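Local coordinates for protein putative hydantoin racemase (Klebsiella pneumoniae subsp. pneumoniae, PDB 3QVL) that racemises allantoin and probably also interconverts the D and L forms of other 5-monosubstituted hydantoins, at residues N8-S12 with C37-P43; R63-E67 with S241-F245; R87-Q91 with K223-F229; S113-T117 with L180-M185. All blocks are in the same frame, centred on the assembly; numbering follows the deposited sequence.

Contact 1 (N8-S12 with C37-P43). With 5HY ([(4R)-2,5-dioxoimidazolidin-4-yl]acetic acid), chain C.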
loop_
_atom_site.group_PDB
_atom_site.type_symbol
_atom_site.label_atom_id
_atom_site.label_comp_id
_atom_site.label_asym_id
_atom_site.label_seq_id
_atom_site.Cartn_x
_atom_site.Cartn_y
_atom_site.Cartn_z
ATOM N N ASN A 8 2.918 30.442 13.809
ATOM C CA ASN A 8 3.627 29.520 14.683
ATOM C C ASN A 8 2.605 28.937 15.657
ATOM O O ASN A 8 2.043 29.671 16.467
ATOM C CB ASN A 8 4.751 30.239 15.439
ATOM C CG ASN A 8 5.485 29.329 16.416
ATOM O OD1 ASN A 8 5.394 28.101 16.338
ATOM N ND2 ASN A 8 6.222 29.933 17.343
ATOM N N PRO A 9 2.337 27.619 15.563
ATOM C CA PRO A 9 1.321 26.974 16.398
ATOM C C PRO A 9 1.683 26.888 17.881
ATOM O O PRO A 9 0.791 26.705 18.712
ATOM C CB PRO A 9 1.208 25.573 15.786
ATOM C CG PRO A 9 1.685 25.747 14.387
ATOM C CD PRO A 9 2.829 26.695 14.530
ATOM N N ASN A 10 2.967 27.005 18.209
ATOM C CA ASN A 10 3.380 27.107 19.609
ATOM C C ASN A 10 3.492 28.568 20.056
ATOM O O ASN A 10 3.506 29.474 19.221
ATOM C CB ASN A 10 4.666 26.309 19.887
ATOM C CG ASN A 10 5.903 26.933 19.268
ATOM O OD1 ASN A 10 6.235 28.091 19.529
ATOM N ND2 ASN A 10 6.610 26.152 18.461
ATOM N N THR A 11 3.575 28.788 21.367
ATOM C CA THR A 11 3.528 30.141 21.932
ATOM C C THR A 11 4.900 30.792 22.135
ATOM O O THR A 11 4.989 31.900 22.673
ATOM C CB THR A 11 2.750 30.175 23.269
ATOM O OG1 THR A 11 3.371 29.288 24.207
ATOM C CG2 THR A 11 1.296 29.764 23.063
ATOM N N SER A 12 5.961 30.110 21.707
ATOM C CA SER A 12 7.317 30.649 21.810
ATOM C C SER A 12 7.515 31.814 20.845
ATOM O O SER A 12 7.443 31.637 19.625
ATOM C CB SER A 12 8.355 29.556 21.536
ATOM O OG SER A 12 9.657 30.104 21.397
ATOM N N CYS A 37 1.559 34.013 16.607
ATOM C CA CYS A 37 1.450 32.804 17.416
ATOM C C CYS A 37 0.213 32.915 18.315
ATOM O O CYS A 37 -0.277 34.025 18.543
ATOM C CB CYS A 37 2.721 32.590 18.242
ATOM S SG CYS A 37 3.123 33.939 19.361
ATOM N N PRO A 38 -0.305 31.774 18.819
ATOM C CA PRO A 38 -1.519 31.822 19.636
ATOM C C PRO A 38 -1.311 32.564 20.952
ATOM O O PRO A 38 -0.209 32.549 21.506
ATOM C CB PRO A 38 -1.817 30.343 19.914
ATOM C CG PRO A 38 -1.047 29.585 18.888
ATOM C CD PRO A 38 0.181 30.392 18.664
ATOM N N ARG A 39 -2.371 33.211 21.433
ATOM C CA ARG A 39 -2.347 33.913 22.714
ATOM C C ARG A 39 -2.297 32.926 23.877
ATOM O O ARG A 39 -1.734 33.221 24.934
ATOM C CB ARG A 39 -3.571 34.821 22.849
ATOM N N ALA A 40 -2.891 31.753 23.667
ATOM C CA ALA A 40 -2.907 30.688 24.661
ATOM C C ALA A 40 -2.501 29.364 24.030
ATOM O O ALA A 40 -2.899 29.056 22.903
ATOM C CB ALA A 40 -4.283 30.576 25.292
ATOM N N GLY A 41 -1.704 28.586 24.757
ATOM C CA GLY A 41 -1.295 27.271 24.285
ATOM C C GLY A 41 -0.048 26.708 24.930
ATOM O O GLY A 41 0.129 26.779 26.148
ATOM N N VAL A 42 0.819 26.154 24.090
ATOM C CA VAL A 42 1.990 25.409 24.531
ATOM C C VAL A 42 3.268 26.031 23.936
ATOM O O VAL A 42 3.280 26.395 22.762
ATOM C CB VAL A 42 1.827 23.897 24.169
ATOM C CG1 VAL A 42 1.881 23.657 22.654
ATOM C CG2 VAL A 42 2.832 23.043 24.897
ATOM N N PRO A 43 4.333 26.187 24.755
ATOM C CA PRO A 43 5.587 26.802 24.291
ATOM C C PRO A 43 6.296 26.033 23.172
ATOM O O PRO A 43 6.967 26.644 22.340
ATOM C CB PRO A 43 6.455 26.825 25.554
ATOM C CG PRO A 43 5.481 26.822 26.675
ATOM C CD PRO A 43 4.366 25.939 26.209
HETATM C C 5HY C . 7.810 22.286 15.223
HETATM N N 5HY C . 7.254 21.272 17.213
HETATM O O 5HY C . 8.106 22.512 14.052
HETATM C CA 5HY C . 7.513 20.913 15.813
HETATM C CB 5HY C . 8.696 19.930 15.669
HETATM C CG 5HY C . 10.076 20.459 16.094
HETATM O OAB 5HY C . 7.148 23.209 18.372
HETATM N NAF 5HY C . 7.669 23.210 16.171
HETATM C CAI 5HY C . 7.338 22.603 17.317
HETATM O OD1 5HY C . 10.986 19.608 16.184
HETATM O OD2 5HY C . 10.212 21.683 16.303
HETATM O O HOH W 1 -0.049 26.253 21.268
HETATM O O HOH W 2 2.180 29.345 26.532
#
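Thr11 and Val42 join the two loops by a direct hydrogen bond: Thr11 N donates to Val42 O over 2.8 Å. Two waters add bridges. One donates to Pro9 O and accepts from Val42 N; the other sits 2.6 Å from Thr11 OG1 and gives Gly41 O a weak bond.

A second set of bonds lies within 8-12 and makes two successive Asx turns. Asn8 OD1 accepts from Asn10 N, and Asn10 OD1 from Ser12 N at 3.0 Å. Asn10 OD1 also takes a bond of 2.9 Å from Asn8 ND2. These two donors fix the rotation of the Asn10 amide, whose chi1 of 71° wedges CG between its own N and carbonyl carbon, and Asn10 ND2 is thereby turned to donate to OAB of the bound hydantoin at 3.0 Å.

Both loops leave the C-terminal ends of neighbouring parallel strands, 2-7 and 31-36, where an alpha/beta fold usually binds its ligand. Ser12 is the N-cap of helix 13-26, its OG accepting from Met15 N.

Packing completes the contact. Pro38 presses CD to within 3.0 Å of Asn8 O, and the same oxygen receives a CA-H...O contact from Cys37 CA at 3.3 Å. On Thr11 the methyl CG2 lies beside the backbone N, a rotation that sets it 3.5 Å from Pro38 O and close to Gly41 N. That nitrogen is hydrogen-bonded to Ser236 OG of the second subunit.

Contact 2 (R63-E67 with S241-F245)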
loop_
_atom_site.group_PDB
_atom_site.type_symbol
_atom_site.label_atom_id
_atom_site.label_comp_id
_atom_site.label_asym_id
_atom_site.label_seq_id
_atom_site.Cartn_x
_atom_site.Cartn_y
_atom_site.Cartn_z
ATOM N N ARG A 63 -8.925 32.508 12.362
ATOM C CA ARG A 63 -10.064 33.405 12.543
ATOM C C ARG A 63 -9.633 34.869 12.435
ATOM O O ARG A 63 -10.264 35.651 11.723
ATOM C CB ARG A 63 -10.743 33.127 13.891
ATOM C CG ARG A 63 -12.019 33.925 14.160
ATOM C CD ARG A 63 -11.740 35.209 14.934
ATOM N NE ARG A 63 -11.184 34.941 16.259
ATOM C CZ ARG A 63 -10.373 35.764 16.919
ATOM N NH1 ARG A 63 -9.923 35.424 18.119
ATOM N NH2 ARG A 63 -10.002 36.921 16.382
ATOM N N ALA A 64 -8.556 35.221 13.138
ATOM C CA ALA A 64 -8.003 36.576 13.105
ATOM C C ALA A 64 -7.533 36.965 11.703
ATOM O O ALA A 64 -7.786 38.082 11.247
ATOM C CB ALA A 64 -6.864 36.711 14.110
ATOM N N GLY A 65 -6.861 36.035 11.026
ATOM C CA GLY A 65 -6.371 36.250 9.665
ATOM C C GLY A 65 -7.485 36.489 8.664
ATOM O O GLY A 65 -7.390 37.384 7.821
ATOM N N ARG A 66 -8.545 35.687 8.765
ATOM C CA ARG A 66 -9.714 35.814 7.892
ATOM C C ARG A 66 -10.455 37.136 8.121
ATOM O O ARG A 66 -10.966 37.738 7.174
ATOM C CB ARG A 66 -10.659 34.621 8.076
ATOM C CG ARG A 66 -11.791 34.557 7.057
ATOM C CD ARG A 66 -12.695 33.363 7.302
ATOM N NE ARG A 66 -13.988 33.518 6.638
ATOM C CZ ARG A 66 -15.019 32.690 6.785
ATOM N NH1 ARG A 66 -14.925 31.627 7.575
ATOM N NH2 ARG A 66 -16.151 32.924 6.136
ATOM N N GLU A 67 -10.507 37.577 9.379
ATOM C CA GLU A 67 -11.081 38.878 9.735
ATOM C C GLU A 67 -10.290 40.025 9.110
ATOM O O GLU A 67 -10.866 41.034 8.696
ATOM C CB GLU A 67 -11.133 39.053 11.256
ATOM C CG GLU A 67 -12.253 38.286 11.947
ATOM C CD GLU A 67 -12.254 38.466 13.459
ATOM O OE1 GLU A 67 -13.351 38.451 14.057
ATOM O OE2 GLU A 67 -11.164 38.623 14.052
ATOM N N SER A 241 -15.416 32.143 20.277
ATOM C CA SER A 241 -14.840 33.192 19.432
ATOM C C SER A 241 -14.194 32.667 18.143
ATOM O O SER A 241 -13.704 33.454 17.326
ATOM C CB SER A 241 -13.824 34.016 20.231
ATOM O OG SER A 241 -12.728 33.219 20.645
ATOM N N LEU A 242 -14.207 31.347 17.959
ATOM C CA LEU A 242 -13.508 30.706 16.838
ATOM C C LEU A 242 -14.172 30.888 15.472
ATOM O O LEU A 242 -13.481 30.937 14.452
ATOM C CB LEU A 242 -13.288 29.213 17.115
ATOM C CG LEU A 242 -12.248 28.812 18.168
ATOM C CD1 LEU A 242 -12.299 27.314 18.420
ATOM C CD2 LEU A 242 -10.839 29.239 17.766
ATOM N N ASN A 243 -15.500 30.976 15.450
ATOM C CA ASN A 243 -16.238 31.114 14.193
ATOM C C ASN A 243 -17.350 32.173 14.256
ATOM O O ASN A 243 -18.531 31.831 14.373
ATOM C CB ASN A 243 -16.791 29.750 13.749
ATOM C CG ASN A 243 -17.284 29.749 12.305
ATOM O OD1 ASN A 243 -16.909 30.603 11.498
ATOM N ND2 ASN A 243 -18.126 28.776 11.975
ATOM N N PRO A 244 -16.973 33.466 14.181
ATOM C CA PRO A 244 -17.952 34.554 14.200
ATOM C C PRO A 244 -18.543 34.854 12.818
ATOM O O PRO A 244 -19.426 35.707 12.694
ATOM C CB PRO A 244 -17.130 35.745 14.695
ATOM C CG PRO A 244 -15.759 35.479 14.186
ATOM C CD PRO A 244 -15.590 33.981 14.137
ATOM N N PHE A 245 -18.055 34.148 11.800
ATOM C CA PHE A 245 -18.480 34.353 10.418
ATOM C C PHE A 245 -19.812 33.658 10.150
ATOM O O PHE A 245 -20.456 33.897 9.125
ATOM C CB PHE A 245 -17.410 33.841 9.444
ATOM C CG PHE A 245 -16.004 34.219 9.827
ATOM C CD1 PHE A 245 -15.499 35.480 9.523
ATOM C CD2 PHE A 245 -15.182 33.311 10.489
ATOM C CE1 PHE A 245 -14.198 35.833 9.876
ATOM C CE2 PHE A 245 -13.881 33.653 10.847
ATOM C CZ PHE A 245 -13.388 34.918 10.540
HETATM O O HOH W 3 -10.447 32.590 18.902
HETATM O O HOH W 4 -17.083 30.091 8.779
#
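Arg66 reaches Phe245 as an extended chain: CG stands anti to the backbone N (chi1 -171°) and the following bonds stay straight, which lays the methylenes and then the guanidinium along the aromatic ring. Arg63 also starts anti, but bends at chi2 (-93°) and chi3, and this turn brings NE to Ser241 O.

The Arg66 guanidinium stacks on Phe245 with planes 13° apart and CZ 3.9 Å from the ring centroid, a cation-pi contact over the face. Arg66 CD makes a CH-pi contact with the same face, 3.7 Å from the centroid. Pro244 CG covers the opposite face, while Arg63 O meets the ring edge at Phe245 CZ, 3.4 Å away.

Here the C-terminal tail, ending at Phe245, is laid along helix 48-68 at the surface, with Arg63, Arg66 and Glu67 as the helix side chains that receive it.

Arg63 NE gives a weak hydrogen bond of 3.1 Å to Ser241 O, and the aliphatic Arg63 CG lies 3.6 Å from Pro244 CD. One helical turn on, Glu67 OE2 forms a salt bridge of 3.1 Å with Arg63 NH2, lying in the guanidinium plane. Waters join Arg63 NH1 to Ser241 OG and Arg66 NH1 to Asn243 OD1. Leu242 O, 3.3 Å from Arg63 CG, is buried without a polar partner. Leu242 and Asn243 also pack on Ile53 and Phe49 of the second subunit.

Contact 3 (R87-Q91 with K223-F229)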
loop_
_atom_site.group_PDB
_atom_site.type_symbol
_atom_site.label_atom_id
_atom_site.label_comp_id
_atom_site.label_asym_id
_atom_site.label_seq_id
_atom_site.Cartn_x
_atom_site.Cartn_y
_atom_site.Cartn_z
ATOM N N ARG A 87 -8.297 24.757 6.987
ATOM C CA ARG A 87 -8.769 24.870 5.606
ATOM C C ARG A 87 -10.284 25.043 5.520
ATOM O O ARG A 87 -10.785 25.708 4.612
ATOM C CB ARG A 87 -8.304 23.679 4.769
ATOM C CG ARG A 87 -6.829 23.745 4.431
ATOM C CD ARG A 87 -6.373 22.590 3.564
ATOM N NE ARG A 87 -4.954 22.731 3.249
ATOM C CZ ARG A 87 -4.220 21.828 2.607
ATOM N NH1 ARG A 87 -4.756 20.686 2.192
ATOM N NH2 ARG A 87 -2.937 22.072 2.380
ATOM N N GLU A 88 -11.001 24.451 6.473
ATOM C CA GLU A 88 -12.446 24.634 6.581
ATOM C C GLU A 88 -12.793 26.066 6.987
ATOM O O GLU A 88 -13.673 26.689 6.389
ATOM C CB GLU A 88 -13.049 23.651 7.587
ATOM C CG GLU A 88 -13.108 22.209 7.106
ATOM C CD GLU A 88 -13.851 21.295 8.069
ATOM O OE1 GLU A 88 -14.203 21.740 9.180
ATOM O OE2 GLU A 88 -14.093 20.127 7.708
ATOM N N LEU A 89 -12.090 26.578 7.996
ATOM C CA LEU A 89 -12.367 27.907 8.543
ATOM C C LEU A 89 -11.916 29.042 7.622
ATOM O O LEU A 89 -12.629 30.034 7.464
ATOM C CB LEU A 89 -11.738 28.060 9.937
ATOM C CG LEU A 89 -12.075 29.304 10.771
ATOM C CD1 LEU A 89 -13.570 29.407 11.065
ATOM C CD2 LEU A 89 -11.277 29.313 12.069
ATOM N N ALA A 90 -10.740 28.891 7.015
ATOM C CA ALA A 90 -10.167 29.940 6.169
ATOM C C ALA A 90 -10.746 29.946 4.757
ATOM O O ALA A 90 -11.189 28.913 4.251
ATOM C CB ALA A 90 -8.651 29.813 6.116
ATOM N N GLN A 91 -10.743 31.124 4.135
ATOM C CA GLN A 91 -11.112 31.263 2.730
ATOM C C GLN A 91 -9.879 31.077 1.849
ATOM O O GLN A 91 -9.906 30.307 0.887
ATOM C CB GLN A 91 -11.768 32.622 2.464
ATOM C CG GLN A 91 -12.147 32.850 1.002
ATOM C CD GLN A 91 -13.126 33.994 0.804
ATOM O OE1 GLN A 91 -13.143 34.960 1.569
ATOM N NE2 GLN A 91 -13.946 33.889 -0.235
ATOM N N LYS A 223 -14.527 24.903 -1.363
ATOM C CA LYS A 223 -15.629 24.951 -0.407
ATOM C C LYS A 223 -16.751 24.001 -0.825
ATOM O O LYS A 223 -17.878 24.083 -0.328
ATOM C CB LYS A 223 -16.137 26.388 -0.233
ATOM C CG LYS A 223 -15.132 27.322 0.438
ATOM C CD LYS A 223 -14.805 26.865 1.857
ATOM C CE LYS A 223 -13.479 27.423 2.328
ATOM N NZ LYS A 223 -13.086 26.849 3.646
ATOM N N HIS A 224 -16.417 23.099 -1.744
ATOM C CA HIS A 224 -17.320 22.047 -2.187
ATOM C C HIS A 224 -17.001 20.753 -1.445
ATOM O O HIS A 224 -15.998 20.091 -1.727
ATOM C CB HIS A 224 -17.194 21.852 -3.701
ATOM C CG HIS A 224 -17.967 20.686 -4.235
ATOM N ND1 HIS A 224 -19.321 20.742 -4.481
ATOM C CD2 HIS A 224 -17.572 19.439 -4.583
ATOM C CE1 HIS A 224 -19.730 19.576 -4.950
ATOM N NE2 HIS A 224 -18.688 18.768 -5.022
ATOM N N GLY A 225 -17.850 20.413 -0.479
ATOM C CA GLY A 225 -17.754 19.140 0.229
ATOM C C GLY A 225 -16.927 19.142 1.501
ATOM O O GLY A 225 -17.298 19.770 2.496
ATOM N N ASP A 226 -15.799 18.435 1.455
ATOM C CA ASP A 226 -15.006 18.104 2.645
ATOM C C ASP A 226 -14.403 19.294 3.390
ATOM O O ASP A 226 -14.293 19.267 4.617
ATOM C CB ASP A 226 -13.896 17.111 2.285
ATOM C CG ASP A 226 -14.433 15.775 1.800
ATOM O OD1 ASP A 226 -15.653 15.527 1.921
ATOM O OD2 ASP A 226 -13.627 14.966 1.298
ATOM N N LEU A 227 -14.005 20.324 2.648
ATOM C CA LEU A 227 -13.345 21.483 3.246
ATOM C C LEU A 227 -14.204 22.745 3.185
ATOM O O LEU A 227 -13.691 23.866 3.258
ATOM C CB LEU A 227 -11.969 21.713 2.607
ATOM C CG LEU A 227 -10.932 20.586 2.722
ATOM C CD1 LEU A 227 -9.685 20.929 1.925
ATOM C CD2 LEU A 227 -10.573 20.282 4.175
ATOM N N ALA A 228 -15.515 22.547 3.064
ATOM C CA ALA A 228 -16.482 23.635 3.143
ATOM C C ALA A 228 -16.407 24.289 4.519
ATOM O O ALA A 228 -15.914 23.680 5.474
ATOM C CB ALA A 228 -17.887 23.109 2.884
ATOM N N PHE A 229 -16.883 25.528 4.616
ATOM C CA PHE A 229 -16.958 26.216 5.901
ATOM C C PHE A 229 -17.708 25.346 6.911
ATOM O O PHE A 229 -18.639 24.629 6.532
ATOM C CB PHE A 229 -17.638 27.582 5.755
ATOM C CG PHE A 229 -16.865 28.562 4.914
ATOM C CD1 PHE A 229 -15.653 29.084 5.361
ATOM C CD2 PHE A 229 -17.355 28.971 3.678
ATOM C CE1 PHE A 229 -14.936 29.994 4.583
ATOM C CE2 PHE A 229 -16.648 29.883 2.895
ATOM C CZ PHE A 229 -15.437 30.394 3.348
#
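Lys223 plants its ammonium among the backbone carbonyls at the C-terminal end of helix 83-89. NZ donates to Arg87 O at 2.7 Å, in the carbonyl plane, and to Ala90 O at 2.9 Å; a weak bond of 2.8 Å runs to Glu88 O. Leu227 O, from the lysine's own segment, is a fourth acceptor at 3.1 Å, nearly along its C=O axis. A positive charge here would complement the negative end of the helix dipole. The lysine gets there because its chain bends at chi2 (-62°) and then extends.

Its own loop doubles back through a type I turn, Gly225 to Ala228, which brings Leu227 against the helix. Leu227 and Arg87 lie side by side, with Leu227 CD1 4.1 Å from Arg87 CD; the guanidinium beyond is bound by Glu99. The carboxylate of Glu88 passes Asp226 O but is held by the second subunit, through the backbone of His48 and Phe49 and a salt bridge to Arg120.

Phe229 packs against the same helix end. Lys223 CD sits over one face of the ring, Leu89 O lies at its edge, and Phe229 CD1 comes within 3.3 Å of Glu88 O.

Contact 4 (S113-T117 with L180-M185). Unlike the reference sequence in segment 180-185: Ser182 (reference Cys). With 5HY ([(4R)-2,5-dioxoimidazolidin-4-yl]acetic acid), chain C.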
loop_
_atom_site.group_PDB
_atom_site.type_symbol
_atom_site.label_atom_id
_atom_site.label_comp_id
_atom_site.label_asym_id
_atom_site.label_seq_id
_atom_site.Cartn_x
_atom_site.Cartn_y
_atom_site.Cartn_z
ATOM N N SER A 113 15.549 12.518 3.288
ATOM C CA SER A 113 15.628 12.143 4.694
ATOM C C SER A 113 15.117 13.285 5.564
ATOM O O SER A 113 15.358 14.456 5.267
ATOM C CB SER A 113 17.064 11.791 5.080
ATOM O OG SER A 113 17.505 10.638 4.387
ATOM N N ILE A 114 14.404 12.936 6.632
ATOM C CA ILE A 114 13.895 13.925 7.581
ATOM C C ILE A 114 14.802 13.997 8.808
ATOM O O ILE A 114 15.200 12.969 9.358
ATOM C CB ILE A 114 12.427 13.624 8.005
ATOM C CG1 ILE A 114 11.486 13.743 6.799
ATOM C CG2 ILE A 114 11.972 14.561 9.134
ATOM C CD1 ILE A 114 10.086 13.190 7.032
ATOM N N VAL A 115 15.140 15.220 9.213
ATOM C CA VAL A 115 15.887 15.455 10.445
ATOM C C VAL A 115 15.058 16.358 11.358
ATOM O O VAL A 115 14.921 17.558 11.104
ATOM C CB VAL A 115 17.286 16.075 10.178
ATOM C CG1 VAL A 115 18.027 16.328 11.492
ATOM C CG2 VAL A 115 18.116 15.173 9.268
ATOM N N THR A 116 14.494 15.764 12.407
ATOM C CA THR A 116 13.687 16.498 13.383
ATOM C C THR A 116 14.411 16.579 14.736
ATOM O O THR A 116 15.575 16.185 14.839
ATOM C CB THR A 116 12.250 15.906 13.505
ATOM O OG1 THR A 116 11.414 16.809 14.239
ATOM C CG2 THR A 116 12.257 14.534 14.183
ATOM N N THR A 117 13.731 17.088 15.763
ATOM C CA THR A 117 14.384 17.373 17.045
ATOM C C THR A 117 14.225 16.254 18.087
ATOM O O THR A 117 15.218 15.652 18.500
ATOM C CB THR A 117 13.940 18.743 17.623
ATOM O OG1 THR A 117 13.656 19.652 16.551
ATOM C CG2 THR A 117 15.036 19.337 18.495
ATOM N N LEU A 180 14.110 19.472 6.686
ATOM C CA LEU A 180 14.241 19.917 8.070
ATOM C C LEU A 180 12.904 19.754 8.785
ATOM O O LEU A 180 11.870 20.219 8.299
ATOM C CB LEU A 180 14.730 21.369 8.136
ATOM C CG LEU A 180 16.116 21.669 7.551
ATOM C CD1 LEU A 180 16.345 23.170 7.451
ATOM C CD2 LEU A 180 17.232 21.005 8.358
ATOM N N GLY A 181 12.933 19.078 9.929
ATOM C CA GLY A 181 11.715 18.690 10.634
ATOM C C GLY A 181 11.318 19.581 11.795
ATOM O O GLY A 181 10.759 19.101 12.783
ATOM N N SER A 182 11.597 20.876 11.672
ATOM C CA SER A 182 11.281 21.844 12.721
ATOM C C SER A 182 11.153 23.260 12.177
ATOM O O SER A 182 11.913 23.668 11.297
ATOM C CB SER A 182 12.355 21.820 13.813
ATOM O OG SER A 182 12.093 22.794 14.810
ATOM N N GLY A 183 10.191 24.004 12.717
ATOM C CA GLY A 183 10.071 25.435 12.445
ATOM C C GLY A 183 11.263 26.197 12.996
ATOM O O GLY A 183 11.620 27.259 12.485
ATOM N N GLY A 184 11.882 25.644 14.038
ATOM C CA GLY A 184 13.073 26.228 14.652
ATOM C C GLY A 184 14.344 26.048 13.838
ATOM O O GLY A 184 15.358 26.691 14.118
ATOM N N MET A 185 14.291 25.171 12.837
ATOM C CA MET A 185 15.425 24.921 11.942
ATOM C C MET A 185 15.347 25.765 10.669
ATOM O O MET A 185 16.222 25.675 9.804
ATOM C CB MET A 185 15.486 23.440 11.555
ATOM C CG MET A 185 15.842 22.493 12.685
ATOM S SD MET A 185 15.753 20.775 12.149
ATOM C CE MET A 185 15.692 19.933 13.730
HETATM C C 5HY C . 7.810 22.286 15.223
HETATM N N 5HY C . 7.254 21.272 17.213
HETATM O O 5HY C . 8.106 22.512 14.052
HETATM C CA 5HY C . 7.513 20.913 15.813
HETATM C CB 5HY C . 8.696 19.930 15.669
HETATM C CG 5HY C . 10.076 20.459 16.094
HETATM O OAB 5HY C . 7.148 23.209 18.372
HETATM N NAF 5HY C . 7.669 23.210 16.171
HETATM C CAI 5HY C . 7.338 22.603 17.317
HETATM O OD1 5HY C . 10.986 19.608 16.184
HETATM O OD2 5HY C . 10.212 21.683 16.303
#
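Thr116 and Gly181 meet where two parallel strands of one sheet, 112-116 and 177-180, end and hand over to loops that line part of the ligand pocket. The last bridge pairs Val115 with Leu180, and Gly181 N donates to Val115 O at 2.8 Å. Just beyond, Thr116 holds OG1 anti to the backbone N (chi1 -168°), which carries the hydroxyl across to Gly181 O for a second bond of 2.8 Å. The glycine backbone packs closely against this threonine, Gly181 CA lying 4.0 Å from Thr116 CB.

Met185 runs antiparallel to the Thr117 side chain, the two passing alongside each other. The extended methionine lays SD 3.5 Å from Val115 O and brings its methyl CE to the same distance from Thr117 OG1.

Thr117 and Ser182 point their hydroxyls at one carboxylate, that of the bound hydantoin acetic acid: Thr117 OG1 donates to its OD1 at 2.7 Å and Ser182 OG to its OD2. Ser182, a cysteine in the reference sequence, also accepts from Gly184 N in an ST turn, which helps fix its hydroxyl. At the hydantoin ring itself, Gly183 N donates to atom O of the ligand over 2.9 Å, at an N-H...O angle of 164°.

How the contacts relate
From the N terminus, contact 1 comes first: it closes the short loop through helix 13-26 and strand 31-36, and is complete before the others open. Contact 2 then opens on helix 48-68 and closes only at the C terminus, so it encloses contact 3, which joins the end of helix 83-89 to the loop after helix 203-216. Contact 4 is nested inside both; none cross. Contacts 2 and 3 touch, through Arg66 against Leu89 and Phe229, and pin the C-terminal tail onto the first parallel sheet's helices. Contacts 1 and 4 belong to different sheets; their centres are about 18 Å apart, and both touch the bound hydantoin.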